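Local coordinates for glucosamine-6-phosphate deaminase (Thermotoga maritima, PDB 1J5X), which belongs to the SIS-domain proteins, with an alpha/beta fold in which helices pack against parallel beta sheets, at residues Leu27-Phe30 and Phe31-Val35; Thr183-Phe186 and Ser187-Val190; Arg278-Lys281 and Glu282-Leu286. One frame throughout, in Å; residues are numbered along the deposited sequence.

Contact 1. Residues Leu27-Phe30 and Phe31-Val35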
loop_
_atom_site.group_PDB
_atom_site.type_symbol
_atom_site.label_atom_id
_atom_site.label_comp_id
_atom_site.label_asym_id
_atom_site.label_seq_id
_atom_site.Cartn_x
_atom_site.Cartn_y
_atom_site.Cartn_z
ATOM N N LEU A 27 1.061 13.262 -9.619
ATOM C CA LEU A 27 2.182 12.714 -8.854
ATOM C C LEU A 27 3.476 13.498 -9.002
ATOM O O LEU A 27 4.153 13.756 -8.024
ATOM C CB LEU A 27 2.394 11.246 -9.256
ATOM C CG LEU A 27 3.389 10.443 -8.403
ATOM C CD1 LEU A 27 2.842 10.334 -6.916
ATOM C CD2 LEU A 27 3.526 9.054 -9.057
ATOM N N LYS A 28 3.814 13.872 -10.233
ATOM C CA LYS A 28 5.048 14.626 -10.435
ATOM C C LYS A 28 5.039 15.938 -9.690
ATOM O O LYS A 28 6.018 16.367 -9.061
ATOM C CB LYS A 28 5.312 14.845 -11.934
ATOM C CG LYS A 28 6.661 15.535 -12.218
ATOM C CD LYS A 28 7.026 15.389 -13.706
ATOM C CE LYS A 28 8.396 15.983 -14.066
ATOM N NZ LYS A 28 8.340 17.462 -14.320
ATOM N N LYS A 29 3.897 16.613 -9.740
ATOM C CA LYS A 29 3.794 17.866 -9.018
ATOM C C LYS A 29 3.974 17.681 -7.516
ATOM O O LYS A 29 4.660 18.456 -6.852
ATOM C CB LYS A 29 2.407 18.477 -9.291
ATOM C CG LYS A 29 2.109 19.763 -8.553
ATOM C CD LYS A 29 0.730 20.268 -9.064
ATOM C CE LYS A 29 0.326 21.621 -8.490
ATOM N NZ LYS A 29 -1.107 21.861 -8.828
ATOM N N PHE A 30 3.323 16.650 -6.984
ATOM C CA PHE A 30 3.409 16.368 -5.574
ATOM C C PHE A 30 4.873 16.020 -5.264
ATOM O O PHE A 30 5.444 16.480 -4.280
ATOM C CB PHE A 30 2.505 15.170 -5.231
ATOM C CG PHE A 30 2.804 14.558 -3.896
ATOM C CD1 PHE A 30 2.391 15.168 -2.726
ATOM C CD2 PHE A 30 3.550 13.349 -3.818
ATOM C CE1 PHE A 30 2.691 14.610 -1.454
ATOM C CE2 PHE A 30 3.867 12.775 -2.567
ATOM C CZ PHE A 30 3.441 13.398 -1.379
ATOM N N PHE A 31 5.453 15.172 -6.109
ATOM C CA PHE A 31 6.848 14.757 -5.882
ATOM C C PHE A 31 7.779 15.969 -5.818
ATOM O O PHE A 31 8.601 16.118 -4.878
ATOM C CB PHE A 31 7.278 13.830 -7.034
ATOM C CG PHE A 31 8.711 13.371 -6.928
ATOM C CD1 PHE A 31 9.132 12.559 -5.870
ATOM C CD2 PHE A 31 9.649 13.774 -7.903
ATOM C CE1 PHE A 31 10.471 12.144 -5.760
ATOM C CE2 PHE A 31 11.000 13.369 -7.817
ATOM C CZ PHE A 31 11.421 12.560 -6.751
ATOM N N GLU A 32 7.620 16.866 -6.796
ATOM C CA GLU A 32 8.522 18.010 -6.905
ATOM C C GLU A 32 8.273 19.083 -5.900
ATOM O O GLU A 32 9.194 19.731 -5.432
ATOM C CB GLU A 32 8.467 18.594 -8.320
ATOM C CG GLU A 32 8.858 17.577 -9.403
ATOM C CD GLU A 32 8.800 18.143 -10.817
ATOM O OE1 GLU A 32 8.112 19.176 -11.018
ATOM O OE2 GLU A 32 9.422 17.560 -11.735
ATOM N N ASN A 33 7.014 19.283 -5.534
ATOM C CA ASN A 33 6.773 20.331 -4.572
ATOM C C ASN A 33 6.894 19.949 -3.112
ATOM O O ASN A 33 7.251 20.783 -2.277
ATOM C CB ASN A 33 5.423 20.961 -4.877
ATOM C CG ASN A 33 5.474 21.768 -6.131
ATOM O OD1 ASN A 33 5.832 23.039 -5.985
ATOM N ND2 ASN A 33 5.250 21.260 -7.236
ATOM N N PHE A 34 6.605 18.696 -2.786
ATOM C CA PHE A 34 6.668 18.278 -1.404
ATOM C C PHE A 34 7.824 17.272 -1.138
ATOM O O PHE A 34 8.601 17.453 -0.226
ATOM C CB PHE A 34 5.338 17.583 -0.992
ATOM C CG PHE A 34 5.341 17.057 0.412
ATOM C CD1 PHE A 34 5.141 17.928 1.497
ATOM C CD2 PHE A 34 5.479 15.696 0.663
ATOM C CE1 PHE A 34 5.070 17.439 2.814
ATOM C CE2 PHE A 34 5.409 15.191 1.949
ATOM C CZ PHE A 34 5.204 16.049 3.044
ATOM N N VAL A 35 7.892 16.212 -1.929
ATOM C CA VAL A 35 8.922 15.180 -1.644
ATOM C C VAL A 35 10.367 15.722 -1.752
ATOM O O VAL A 35 11.161 15.608 -0.804
ATOM C CB VAL A 35 8.702 13.936 -2.540
ATOM C CG1 VAL A 35 9.745 12.851 -2.155
ATOM C CG2 VAL A 35 7.327 13.312 -2.243
#

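Contact 2. Residues Thr183-Phe186 and Ser187-Val190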
loop_
_atom_site.group_PDB
_atom_site.type_symbol
_atom_site.label_atom_id
_atom_site.label_comp_id
_atom_site.label_asym_id
_atom_site.label_seq_id
_atom_site.Cartn_x
_atom_site.Cartn_y
_atom_site.Cartn_z
ATOM N N THR A 183 18.724 9.095 -4.457
ATOM C CA THR A 183 17.288 9.013 -4.658
ATOM C C THR A 183 16.953 9.286 -6.103
ATOM O O THR A 183 15.773 9.473 -6.480
ATOM C CB THR A 183 16.582 10.047 -3.730
ATOM O OG1 THR A 183 17.227 11.322 -3.844
ATOM C CG2 THR A 183 16.624 9.577 -2.300
ATOM N N GLU A 184 17.970 9.315 -6.976
ATOM C CA GLU A 184 17.628 9.636 -8.346
ATOM C C GLU A 184 16.606 8.720 -9.022
ATOM O O GLU A 184 15.851 9.210 -9.851
ATOM C CB GLU A 184 18.886 9.778 -9.246
ATOM C CG GLU A 184 19.583 8.503 -9.544
ATOM C CD GLU A 184 20.835 8.739 -10.437
ATOM O OE1 GLU A 184 21.276 9.904 -10.526
ATOM O OE2 GLU A 184 21.333 7.751 -11.015
ATOM N N ARG A 185 16.544 7.420 -8.692
ATOM C CA ARG A 185 15.572 6.587 -9.341
ATOM C C ARG A 185 14.095 6.919 -9.023
ATOM O O ARG A 185 13.213 6.546 -9.782
ATOM C CB ARG A 185 15.807 5.110 -9.051
ATOM C CG ARG A 185 16.895 4.543 -10.002
ATOM C CD ARG A 185 16.210 3.791 -11.191
ATOM N NE ARG A 185 16.297 2.379 -10.951
ATOM C CZ ARG A 185 15.653 1.395 -11.562
ATOM N NH1 ARG A 185 14.763 1.561 -12.536
ATOM N NH2 ARG A 185 15.977 0.187 -11.186
ATOM N N PHE A 186 13.858 7.630 -7.946
ATOM C CA PHE A 186 12.439 7.971 -7.627
ATOM C C PHE A 186 11.933 8.978 -8.698
ATOM O O PHE A 186 10.784 8.915 -9.092
ATOM C CB PHE A 186 12.355 8.572 -6.220
ATOM C CG PHE A 186 12.476 7.557 -5.117
ATOM C CD1 PHE A 186 11.446 6.620 -4.849
ATOM C CD2 PHE A 186 13.620 7.545 -4.292
ATOM C CE1 PHE A 186 11.542 5.698 -3.781
ATOM C CE2 PHE A 186 13.729 6.645 -3.242
ATOM C CZ PHE A 186 12.711 5.712 -2.960
ATOM N N SER A 187 12.801 9.883 -9.187
ATOM C CA SER A 187 12.361 10.824 -10.266
ATOM C C SER A 187 11.992 10.038 -11.492
ATOM O O SER A 187 11.021 10.330 -12.173
ATOM C CB SER A 187 13.479 11.802 -10.699
ATOM O OG SER A 187 13.867 12.542 -9.584
ATOM N N GLU A 188 12.806 9.028 -11.791
ATOM C CA GLU A 188 12.521 8.222 -12.955
ATOM C C GLU A 188 11.195 7.479 -12.772
ATOM O O GLU A 188 10.378 7.449 -13.697
ATOM C CB GLU A 188 13.669 7.226 -13.168
ATOM C CG GLU A 188 13.370 6.142 -14.243
ATOM C CD GLU A 188 14.207 4.858 -14.001
ATOM O OE1 GLU A 188 15.450 4.954 -13.752
ATOM O OE2 GLU A 188 13.613 3.760 -14.040
ATOM N N LEU A 189 10.970 6.869 -11.609
ATOM C CA LEU A 189 9.708 6.122 -11.446
ATOM C C LEU A 189 8.502 7.056 -11.453
ATOM O O LEU A 189 7.479 6.730 -12.028
ATOM C CB LEU A 189 9.738 5.301 -10.159
ATOM C CG LEU A 189 10.837 4.223 -10.223
ATOM C CD1 LEU A 189 11.123 3.639 -8.853
ATOM C CD2 LEU A 189 10.302 3.143 -11.099
ATOM N N VAL A 190 8.639 8.191 -10.786
ATOM C CA VAL A 190 7.538 9.169 -10.838
ATOM C C VAL A 190 7.236 9.579 -12.290
ATOM O O VAL A 190 6.063 9.688 -12.715
ATOM C CB VAL A 190 7.935 10.381 -9.995
ATOM C CG1 VAL A 190 6.978 11.585 -10.307
ATOM C CG2 VAL A 190 7.889 10.006 -8.493
HETATM O O HOH W 1 14.750 11.952 -7.231
#

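Contact 3. Residues Arg278-Lys281 and Glu282-Leu286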
loop_
_atom_site.group_PDB
_atom_site.type_symbol
_atom_site.label_atom_id
_atom_site.label_comp_id
_atom_site.label_asym_id
_atom_site.label_seq_id
_atom_site.Cartn_x
_atom_site.Cartn_y
_atom_site.Cartn_z
ATOM N N ARG A 278 7.547 -20.224 -13.456
ATOM C CA ARG A 278 7.183 -21.596 -13.125
ATOM C C ARG A 278 5.866 -21.590 -12.347
ATOM O O ARG A 278 4.969 -22.392 -12.623
ATOM C CB ARG A 278 8.241 -22.273 -12.283
ATOM C CG ARG A 278 9.510 -22.617 -12.988
ATOM C CD ARG A 278 10.396 -23.423 -12.042
ATOM N NE ARG A 278 11.689 -23.757 -12.639
ATOM C CZ ARG A 278 12.566 -24.612 -12.102
ATOM N NH1 ARG A 278 12.293 -25.220 -10.942
ATOM N NH2 ARG A 278 13.711 -24.883 -12.734
ATOM N N LEU A 279 5.723 -20.668 -11.390
ATOM C CA LEU A 279 4.479 -20.611 -10.598
ATOM C C LEU A 279 3.279 -20.192 -11.490
ATOM O O LEU A 279 2.184 -20.722 -11.372
ATOM C CB LEU A 279 4.658 -19.596 -9.437
ATOM C CG LEU A 279 3.438 -19.389 -8.541
ATOM C CD1 LEU A 279 2.963 -20.762 -7.992
ATOM C CD2 LEU A 279 3.832 -18.378 -7.398
ATOM N N ARG A 280 3.500 -19.213 -12.362
ATOM C CA ARG A 280 2.479 -18.772 -13.281
ATOM C C ARG A 280 1.954 -19.969 -14.094
ATOM O O ARG A 280 0.732 -20.190 -14.142
ATOM C CB ARG A 280 3.053 -17.733 -14.256
ATOM C CG ARG A 280 2.102 -17.389 -15.390
ATOM C CD ARG A 280 2.565 -16.187 -16.212
ATOM N NE ARG A 280 1.532 -15.857 -17.197
ATOM C CZ ARG A 280 1.221 -14.635 -17.620
ATOM N NH1 ARG A 280 1.847 -13.553 -17.167
ATOM N NH2 ARG A 280 0.252 -14.494 -18.512
ATOM N N LYS A 281 2.865 -20.739 -14.691
ATOM C CA LYS A 281 2.420 -21.866 -15.542
ATOM C C LYS A 281 1.644 -22.875 -14.688
ATOM O O LYS A 281 0.631 -23.427 -15.125
ATOM C CB LYS A 281 3.613 -22.564 -16.223
ATOM C CG LYS A 281 4.667 -23.155 -15.276
ATOM C CD LYS A 281 4.218 -24.478 -14.596
ATOM C CE LYS A 281 5.141 -24.956 -13.461
ATOM N NZ LYS A 281 6.493 -25.317 -13.935
ATOM N N GLU A 282 2.098 -23.083 -13.450
ATOM C CA GLU A 282 1.415 -24.027 -12.571
ATOM C C GLU A 282 -0.016 -23.542 -12.261
ATOM O O GLU A 282 -0.993 -24.282 -12.459
ATOM C CB GLU A 282 2.260 -24.250 -11.318
ATOM C CG GLU A 282 1.647 -25.244 -10.321
ATOM C CD GLU A 282 2.409 -25.314 -9.015
ATOM O OE1 GLU A 282 3.641 -25.440 -9.058
ATOM O OE2 GLU A 282 1.765 -25.251 -7.944
ATOM N N LEU A 283 -0.178 -22.295 -11.840
ATOM C CA LEU A 283 -1.494 -21.790 -11.555
ATOM C C LEU A 283 -2.380 -21.792 -12.805
ATOM O O LEU A 283 -3.599 -22.026 -12.731
ATOM C CB LEU A 283 -1.415 -20.367 -10.998
ATOM C CG LEU A 283 -0.568 -20.285 -9.725
ATOM C CD1 LEU A 283 -0.614 -18.876 -9.170
ATOM C CD2 LEU A 283 -1.068 -21.320 -8.721
ATOM N N GLU A 284 -1.775 -21.495 -13.957
ATOM C CA GLU A 284 -2.537 -21.472 -15.213
ATOM C C GLU A 284 -3.087 -22.878 -15.506
ATOM O O GLU A 284 -4.225 -23.037 -15.940
ATOM C CB GLU A 284 -1.621 -20.961 -16.372
ATOM C CG GLU A 284 -1.568 -19.402 -16.435
ATOM C CD GLU A 284 -0.551 -18.833 -17.443
ATOM O OE1 GLU A 284 0.300 -19.591 -17.887
ATOM O OE2 GLU A 284 -0.614 -17.619 -17.749
ATOM N N SER A 285 -2.290 -23.888 -15.239
ATOM C CA SER A 285 -2.720 -25.249 -15.507
ATOM C C SER A 285 -3.834 -25.691 -14.575
ATOM O O SER A 285 -4.477 -26.720 -14.825
ATOM C CB SER A 285 -1.536 -26.208 -15.409
ATOM O OG SER A 285 -1.208 -26.494 -14.049
ATOM N N LEU A 286 -4.086 -24.913 -13.517
ATOM C CA LEU A 286 -5.141 -25.246 -12.582
ATOM C C LEU A 286 -6.353 -24.404 -12.887
ATOM O O LEU A 286 -7.375 -24.520 -12.206
ATOM C CB LEU A 286 -4.678 -24.970 -11.138
ATOM C CG LEU A 286 -3.419 -25.737 -10.741
ATOM C CD1 LEU A 286 -3.002 -25.354 -9.311
ATOM C CD2 LEU A 286 -3.671 -27.227 -10.854
#

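Contact 1. Residues Leu27-Phe30 and Phe31-Val35
Lys-28 and Glu-32, one helical turn apart on helix 27-35, carry the charged part of this local contact: Lys-28 NZ donates to Glu-32 OE2 at 2.8 Å in a salt bridge. The ammonium group comes in on the syn side of that oxygen, though out of the carboxylate plane. A bend at the last lysine torsion (chi4 -84°) turns NZ onto the carboxylate, and the lysine CG and CE lie against the same oxygen.

The other polar grip falls on Lys-29 O. It accepts the backbone N of Asn-33 at 2.8 Å and the side-chain Asn-33 ND2 at 2.9 Å, the two donors reaching it from opposite faces of the carbonyl plane. Asn-33 keeps CG beside its own backbone N (chi1 -71°), which folds the amide back along the helix with the accepting oxygen in the amide plane.

Apolar contacts gather around Phe-30. The Phe-30 and Phe-34 side chains lie side by side, pointing the same way, with Phe-30 CE1 3.7 Å from Phe-34 CD2. The ring planes are 26° apart but slid until they barely overlap, centroids 5.5 Å apart. Phe-30 CE2, across the ring from CE1, meets Val-35 CG2 at 3.5 Å.

Phe-30 O takes Phe-34 N at 2.9 Å and, weakly, Val-35 N at 3.4 Å. The second, i to i+5 bond widens the backbone into a pi-type turn, here at the C-terminal end of an amphipathic helix that lays Phe-30 and Val-35 on helix 162-179 and Phe-31 on helix 184-205, while Phe-34 meets Phe-151 and Pro-152 and the lysines stay outward.

Contact 2. Residues Thr183-Phe186 and Ser187-Val190
Arg-185 and Glu-188 form the strongest link here, an i to i+3 salt bridge in which Arg-185 NH1 donates to Glu-188 OE2 at 2.9 Å. The oxygen lies in the guanidinium plane, at its edge, and is approached on its syn side; the two flat groups are turned 35° from each other. Bends at chi2 (-99°) and chi3 (-102°) bring the arginine alongside the extended glutamate, both side chains pointing the same way.

A water joins the next polar pair. It donates to Thr-183 O at 2.8 Å and sits 2.6 Å from Ser-187 OG, bridging a turn where Thr-183 O and Ser-187 N stand 4.0 Å apart. Further on, Val-190 N reaches Phe-186 O at 2.8 Å.

Thr-183 CB faces the edge of the Phe-186 ring, and Thr-183 OG1 is bonded to Lys-177. Phe-186 also meets Leu-169 of helix 162-179, and its CB rests on Phe-31. Leu-189 meets Lys-306 and Phe-309, while Val-190 packs on Lys-28 and Phe-31 of helix 27-35.

Phe-186 N bonds to Thr-183 O, and Ser-187 N weakly to Glu-184 O. In this first turn of helix 184-205, i to i+3 bonds come before the i to i+4 bonds of the regular alpha helix.

Contact 3. Residues Arg278-Lys281 and Glu282-Leu286
Arg-280 reaches along helix 273-285 to Glu-284, one turn on, and the shapes of the two side chains decide how they meet. The arginine carries CG anti to its backbone N (chi1 171°) and stays extended as far as NE, while Glu-284 sets out beside its own N and runs straight to its carboxylate. The chains cross obliquely. Arg-280 NE donates to Glu-284 OE2 at 2.8 Å in a salt bridge, and Arg-280 NH2 adds a weak bond to the same OE2 at 3.3 Å. Both nitrogens lean on one oxygen: with guanidinium and carboxylate planes 80° apart, NE meets OE2 from above the carboxylate plane, and the flat two-on-two pairing is not made. Arg-280 NH1 forms salt bridges with Asp-298, its strongest partner, and with Glu-292, so the guanidinium is fixed among three acidic side chains that would favour its positive charge.

On the buried side, Leu-279 and Leu-283 touch through Leu-279 CD1 and Leu-283 CG, 4.0 Å apart. Leu-283 holds CG beside its backbone N, which lays that carbon 3.2 Å from Leu-279 O. In the loop before strand 262-267, Tyr-250 meets Leu-283 and Arg-251 meets Leu-279.

Glu-282 takes another direction: extended beyond CG, it gives its carboxylate to Lys-255 and Arg-251.

Near the helix end, Ser-285 places OG between its backbone N and carbonyl carbon (chi1 78°). There it turns back into the helix and donates to Glu-282 O at 2.7 Å. Leu-286 N bonds to Leu-283 O at 3.0 Å and weakly to Glu-282 O.

Leu-283 rests on Val-264 and Val-290, the packing expected of the helix in a beta-alpha-beta unit, here joining parallel strands 262-267 and 289-293.

How the contacts relate
Contacts 1 and 2 belong to different helices that lean on each other, their centres 11 Å apart: the Phe-31 ring lies against Ser-187 with CE2 3.5 Å from OG, and Lys-28 CA rests on Val-190 CG1 at 3.6 Å. Contact 3 stands apart, about 20 Å from contact 2 at the nearest atoms, beside the four-stranded sheet. Each has a basic residue paired with a glutamate, at the surface in contact 1, near it in contact 2, but over the strands in contact 3. The inner faces differ: phenylalanines between helices in 27-35, a mixture of Phe-186, Leu-189 and Val-190 in 183-190, Leu-283 against the strands and Leu-279 against a loop in 278-286.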